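Local coordinates for putative fimbrium subunit Fim1C (Bacteroides uniformis, PDB 4K4K), which is a putative component of the fimbrial tip, probably contributing to the surface filaments that mediate cell adhesion and biofilm formation, at residues 30-35 with 135-140; 58-61 with 65-68. All coordinates share one frame; numbering follows the deposited sequence.

How the interactions relate
Interactions 1 and 2 are neighbours, their centres about 10 Å apart, and both lie among the loops and strands of one region of the fimbrillin-like chain. Residues 58-61 and 65-68 come between 30-35 and 135-140 in sequence, so the short-range contact of interaction 2 falls within the long connection that interaction 1 closes. Segment 30-35 runs beside 58-61, with two probable hydrogen bonds joining them: Gly35 N to Thr58 O at 2.9 Å and Thr31 OG1 to Thr61 O at 3.0 Å. Trp32 belongs to the first contact but also packs on the second, its CZ2 lying 3.6 Å from Phe67 CZ.

Interaction 1. Residues 30-35 with 135-140; sequences KTWEAG and FVFTHK
Trp32 and Phe137 send their rings toward one another with the same first torsion: CG stands beside the backbone N and anti to the carbonyl carbon, at chi1 -53° in Trp32 and -75° in Phe137. The Phe137 side chain leaves its strand pointing at the loop, whereas the indole sets off alongside the strand, and only its far end comes in. What arrives is the benzo edge of the tryptophan, coming in over one face of the phenylalanine ring. Trp32 CH2 sits 3.7 Å from Phe137 CD2, offset toward the rim rather than over the ring centre. CZ2 of Trp32 is beside it, 4.0 Å from Phe137 CE2, so two neighbouring indole carbons share the approach. The planes stand at 80° and the centroids of the six-membered rings are 5.4 Å apart, an offset edge-to-face (T-shaped) pair with no hydrogen bond between the segments. Fimbrillins belong to the transthyretin-like clan of beta-rich folds, and here the pair pins a loop onto strand 132-150: segment 30-35 belongs to the connection between strands 16-18 and 37-44, and its tryptophan is the residue that reaches the strand. Phe137 also packs on Ala120 of strand 118-126, Ala88 of strand 84-90 and Ile38 of strand 37-44. The polar corner of the buried indole is satisfied away from the phenylalanine, since Trp32 NE1 hydrogen-bonds Ser19 OG, which should help fix the rotation of the indole whose benzo edge meets Phe137.

Interaction 2. Residues 58-61 with 65-68; sequences TAQT and GSFT
Thr58 meets Ser66 and Phe67 with different parts of its short side chain. Its OG1 is anti to the backbone N (chi1 -171°), which turns the hydroxyl toward the facing segment, where it donates to Ser66 O at 2.9 Å, tilted somewhat out of that carbonyl's plane. CB lies 3.7 Å from Phe67 CD1 and CG2 4.1 Å from Phe67 CE1, an oblique apolar approach that gives the buried threonine a second footing. The same OG1 also accepts a weak bond from Gln60 N, 3.3 Å away, in the manner of an ST turn, so one oxygen ties the bend in its own segment to the backbone of 65-68. With an alanine here, Ser66 O would probably lose its hydroxyl partner and Gln60 N its weak acceptor, leaving the turn less firmly held against 65-68. Beyond Ala59, Gln60 points its side chain at the other segment and bends at its second torsion. Ser66 N donates to Gln60 OE1 over 3.2 Å in an almost straight bond (168°), although the donor stands well above the amide plane, 61° out of it. A side chain on Gly65 would point at Gln60 CB and Thr58 OG1; as a glycine it lets Gln60 CB come within 4.0 Å of Gly65 CA. The two segments thus draw together a loop that connects strand 47-57 to strand 68-69, two strands that pair antiparallel. Thr58 and Thr61 bond through their backbones to Gly35 and Trp32, and Gly65 and Phe67 to Ser19 and to Ala17 of strand 16-18.

Interaction 1. Residues 30-35 with 135-140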
loop_
_atom_site.group_PDB
_atom_site.type_symbol
_atom_site.label_atom_id
_atom_site.label_comp_id
_atom_site.label_asym_id
_atom_site.label_seq_id
_atom_site.Cartn_x
_atom_site.Cartn_y
_atom_site.Cartn_z
ATOM N N LYS A 30 1.010 -11.564 -11.163
ATOM C CA LYS A 30 -0.037 -11.499 -10.137
ATOM C C LYS A 30 0.015 -10.141 -9.390
ATOM O O LYS A 30 0.008 -10.109 -8.155
ATOM C CB LYS A 30 0.086 -12.690 -9.166
ATOM N N THR A 31 0.043 -9.020 -10.147
ATOM C CA THR A 31 0.097 -7.669 -9.563
ATOM C C THR A 31 -1.310 -7.229 -9.085
ATOM O O THR A 31 -1.466 -6.869 -7.917
ATOM C CB THR A 31 0.726 -6.656 -10.531
ATOM O OG1 THR A 31 -0.055 -6.598 -11.719
ATOM C CG2 THR A 31 2.174 -6.990 -10.874
ATOM N N TRP A 32 -2.319 -7.269 -9.981
ATOM C CA TRP A 32 -3.706 -6.906 -9.669
ATOM C C TRP A 32 -4.562 -8.149 -9.528
ATOM O O TRP A 32 -4.119 -9.241 -9.885
ATOM C CB TRP A 32 -4.310 -6.019 -10.784
ATOM C CG TRP A 32 -3.503 -4.807 -11.131
ATOM C CD1 TRP A 32 -2.621 -4.676 -12.164
ATOM C CD2 TRP A 32 -3.519 -3.545 -10.451
ATOM N NE1 TRP A 32 -2.060 -3.420 -12.149
ATOM C CE2 TRP A 32 -2.603 -2.699 -11.114
ATOM C CE3 TRP A 32 -4.212 -3.047 -9.332
ATOM C CZ2 TRP A 32 -2.367 -1.380 -10.700
ATOM C CZ3 TRP A 32 -3.987 -1.739 -8.932
ATOM C CH2 TRP A 32 -3.074 -0.921 -9.612
ATOM N N GLU A 33 -5.797 -7.988 -9.049
ATOM C CA GLU A 33 -6.768 -9.080 -8.993
ATOM C C GLU A 33 -8.069 -8.587 -9.588
ATOM O O GLU A 33 -8.398 -7.405 -9.427
ATOM C CB GLU A 33 -6.953 -9.675 -7.586
ATOM C CG GLU A 33 -7.172 -8.708 -6.437
ATOM C CD GLU A 33 -7.012 -9.390 -5.091
ATOM O OE1 GLU A 33 -7.940 -10.123 -4.680
ATOM O OE2 GLU A 33 -5.934 -9.232 -4.472
ATOM N N ALA A 34 -8.779 -9.468 -10.328
ATOM C CA ALA A 34 -10.049 -9.145 -10.989
ATOM C C ALA A 34 -10.969 -8.374 -10.039
ATOM O O ALA A 34 -11.122 -8.753 -8.872
ATOM C CB ALA A 34 -10.732 -10.413 -11.484
ATOM N N GLY A 35 -11.468 -7.242 -10.527
ATOM C CA GLY A 35 -12.343 -6.359 -9.768
ATOM C C GLY A 35 -11.658 -5.174 -9.107
ATOM O O GLY A 35 -12.360 -4.266 -8.643
ATOM N N PHE A 135 -0.301 4.191 -16.227
ATOM C CA PHE A 135 -0.150 4.625 -14.847
ATOM C C PHE A 135 0.884 3.758 -14.125
ATOM O O PHE A 135 0.793 2.535 -14.160
ATOM C CB PHE A 135 -1.499 4.581 -14.106
ATOM C CG PHE A 135 -2.498 5.608 -14.599
ATOM C CD1 PHE A 135 -2.373 6.954 -14.249
ATOM C CD2 PHE A 135 -3.566 5.233 -15.401
ATOM C CE1 PHE A 135 -3.328 7.899 -14.663
ATOM C CE2 PHE A 135 -4.497 6.192 -15.859
ATOM C CZ PHE A 135 -4.385 7.514 -15.453
ATOM N N VAL A 136 1.849 4.379 -13.473
ATOM C CA VAL A 136 2.856 3.649 -12.703
ATOM C C VAL A 136 2.558 3.943 -11.241
ATOM O O VAL A 136 2.739 5.068 -10.791
ATOM C CB VAL A 136 4.296 4.042 -13.120
ATOM C CG1 VAL A 136 5.336 3.359 -12.231
ATOM C CG2 VAL A 136 4.543 3.718 -14.595
ATOM N N PHE A 137 2.065 2.951 -10.521
ATOM C CA PHE A 137 1.672 3.123 -9.123
ATOM C C PHE A 137 2.814 2.861 -8.166
ATOM O O PHE A 137 3.609 1.935 -8.376
ATOM C CB PHE A 137 0.514 2.180 -8.781
ATOM C CG PHE A 137 -0.830 2.617 -9.336
ATOM C CD1 PHE A 137 -1.652 3.465 -8.610
ATOM C CD2 PHE A 137 -1.260 2.187 -10.590
ATOM C CE1 PHE A 137 -2.900 3.861 -9.119
ATOM C CE2 PHE A 137 -2.491 2.609 -11.118
ATOM C CZ PHE A 137 -3.306 3.443 -10.375
ATOM N N THR A 138 2.890 3.661 -7.097
ATOM C CA THR A 138 3.854 3.443 -5.998
ATOM C C THR A 138 3.081 3.381 -4.697
ATOM O O THR A 138 2.053 4.060 -4.542
ATOM C CB THR A 138 4.946 4.532 -5.927
ATOM O OG1 THR A 138 4.304 5.782 -5.758
ATOM C CG2 THR A 138 5.855 4.580 -7.174
ATOM N N HIS A 139 3.533 2.537 -3.767
ATOM C CA HIS A 139 2.873 2.422 -2.466
ATOM C C HIS A 139 3.194 3.649 -1.617
ATOM O O HIS A 139 4.361 4.065 -1.552
ATOM C CB HIS A 139 3.369 1.166 -1.746
ATOM C CG HIS A 139 3.123 -0.118 -2.484
ATOM N ND1 HIS A 139 1.963 -0.848 -2.296
ATOM C CD2 HIS A 139 3.931 -0.790 -3.337
ATOM C CE1 HIS A 139 2.094 -1.936 -3.048
ATOM N NE2 HIS A 139 3.262 -1.942 -3.692
ATOM N N LYS A 140 2.179 4.216 -0.958
ATOM C CA LYS A 140 2.370 5.418 -0.113
ATOM C C LYS A 140 2.678 5.055 1.355
ATOM O O LYS A 140 3.125 5.923 2.123
ATOM C CB LYS A 140 1.127 6.318 -0.174
ATOM C CG LYS A 140 0.856 6.848 -1.595
ATOM C CD LYS A 140 1.939 7.832 -2.066
ATOM C CE LYS A 140 1.772 8.112 -3.550
ATOM N NZ LYS A 140 2.770 9.103 -4.022
#

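Interaction 2. Residues 58-61 with 65-68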
loop_
_atom_site.group_PDB
_atom_site.type_symbol
_atom_site.label_atom_id
_atom_site.label_comp_id
_atom_site.label_asym_id
_atom_site.label_seq_id
_atom_site.Cartn_x
_atom_site.Cartn_y
_atom_site.Cartn_z
ATOM N N THR A 58 -10.040 -3.280 -13.252
ATOM C CA THR A 58 -9.317 -4.219 -14.114
ATOM C C THR A 58 -9.870 -5.632 -13.899
ATOM O O THR A 58 -10.361 -5.939 -12.811
ATOM C CB THR A 58 -7.791 -4.131 -13.882
ATOM O OG1 THR A 58 -7.138 -4.917 -14.884
ATOM C CG2 THR A 58 -7.365 -4.577 -12.467
ATOM N N ALA A 59 -9.796 -6.485 -14.934
ATOM C CA ALA A 59 -10.174 -7.904 -14.855
ATOM C C ALA A 59 -8.915 -8.765 -15.034
ATOM O O ALA A 59 -8.941 -9.983 -14.814
ATOM C CB ALA A 59 -11.218 -8.240 -15.909
ATOM N N GLN A 60 -7.806 -8.105 -15.432
ATOM C CA GLN A 60 -6.493 -8.711 -15.674
ATOM C C GLN A 60 -5.649 -8.710 -14.384
ATOM O O GLN A 60 -5.803 -7.822 -13.543
ATOM C CB GLN A 60 -5.765 -7.971 -16.820
ATOM C CG GLN A 60 -6.181 -8.455 -18.217
ATOM C CD GLN A 60 -6.222 -7.360 -19.267
ATOM O OE1 GLN A 60 -5.204 -6.742 -19.616
ATOM N NE2 GLN A 60 -7.400 -7.141 -19.845
ATOM N N THR A 61 -4.767 -9.713 -14.236
ATOM C CA THR A 61 -3.895 -9.850 -13.064
ATOM C C THR A 61 -2.469 -9.352 -13.356
ATOM O O THR A 61 -1.745 -8.986 -12.424
ATOM C CB THR A 61 -3.866 -11.308 -12.573
ATOM O OG1 THR A 61 -3.521 -12.166 -13.662
ATOM C CG2 THR A 61 -5.189 -11.746 -11.941
ATOM N N GLY A 65 -1.721 -4.830 -17.209
ATOM C CA GLY A 65 -3.180 -4.900 -17.211
ATOM C C GLY A 65 -3.896 -3.614 -17.580
ATOM O O GLY A 65 -3.520 -2.530 -17.125
ATOM N N SER A 66 -4.905 -3.730 -18.442
ATOM C CA SER A 66 -5.679 -2.576 -18.870
ATOM C C SER A 66 -6.841 -2.332 -17.892
ATOM O O SER A 66 -7.331 -3.271 -17.253
ATOM C CB SER A 66 -6.172 -2.740 -20.305
ATOM O OG SER A 66 -7.239 -3.664 -20.423
ATOM N N PHE A 67 -7.237 -1.060 -17.744
ATOM C CA PHE A 67 -8.363 -0.666 -16.893
ATOM C C PHE A 67 -9.511 -0.249 -17.761
ATOM O O PHE A 67 -9.288 0.308 -18.829
ATOM C CB PHE A 67 -7.999 0.492 -15.945
ATOM C CG PHE A 67 -6.887 0.207 -14.970
ATOM C CD1 PHE A 67 -7.133 -0.496 -13.796
ATOM C CD2 PHE A 67 -5.611 0.728 -15.177
ATOM C CE1 PHE A 67 -6.100 -0.747 -12.882
ATOM C CE2 PHE A 67 -4.585 0.512 -14.246
ATOM C CZ PHE A 67 -4.831 -0.240 -13.115
ATOM N N THR A 68 -10.739 -0.504 -17.301
ATOM C CA THR A 68 -11.949 -0.154 -18.035
ATOM C C THR A 68 -12.843 0.718 -17.157
ATOM O O THR A 68 -13.028 0.425 -15.979
ATOM C CB THR A 68 -12.670 -1.425 -18.520
ATOM O OG1 THR A 68 -11.711 -2.278 -19.150
ATOM C CG2 THR A 68 -13.817 -1.124 -19.481
#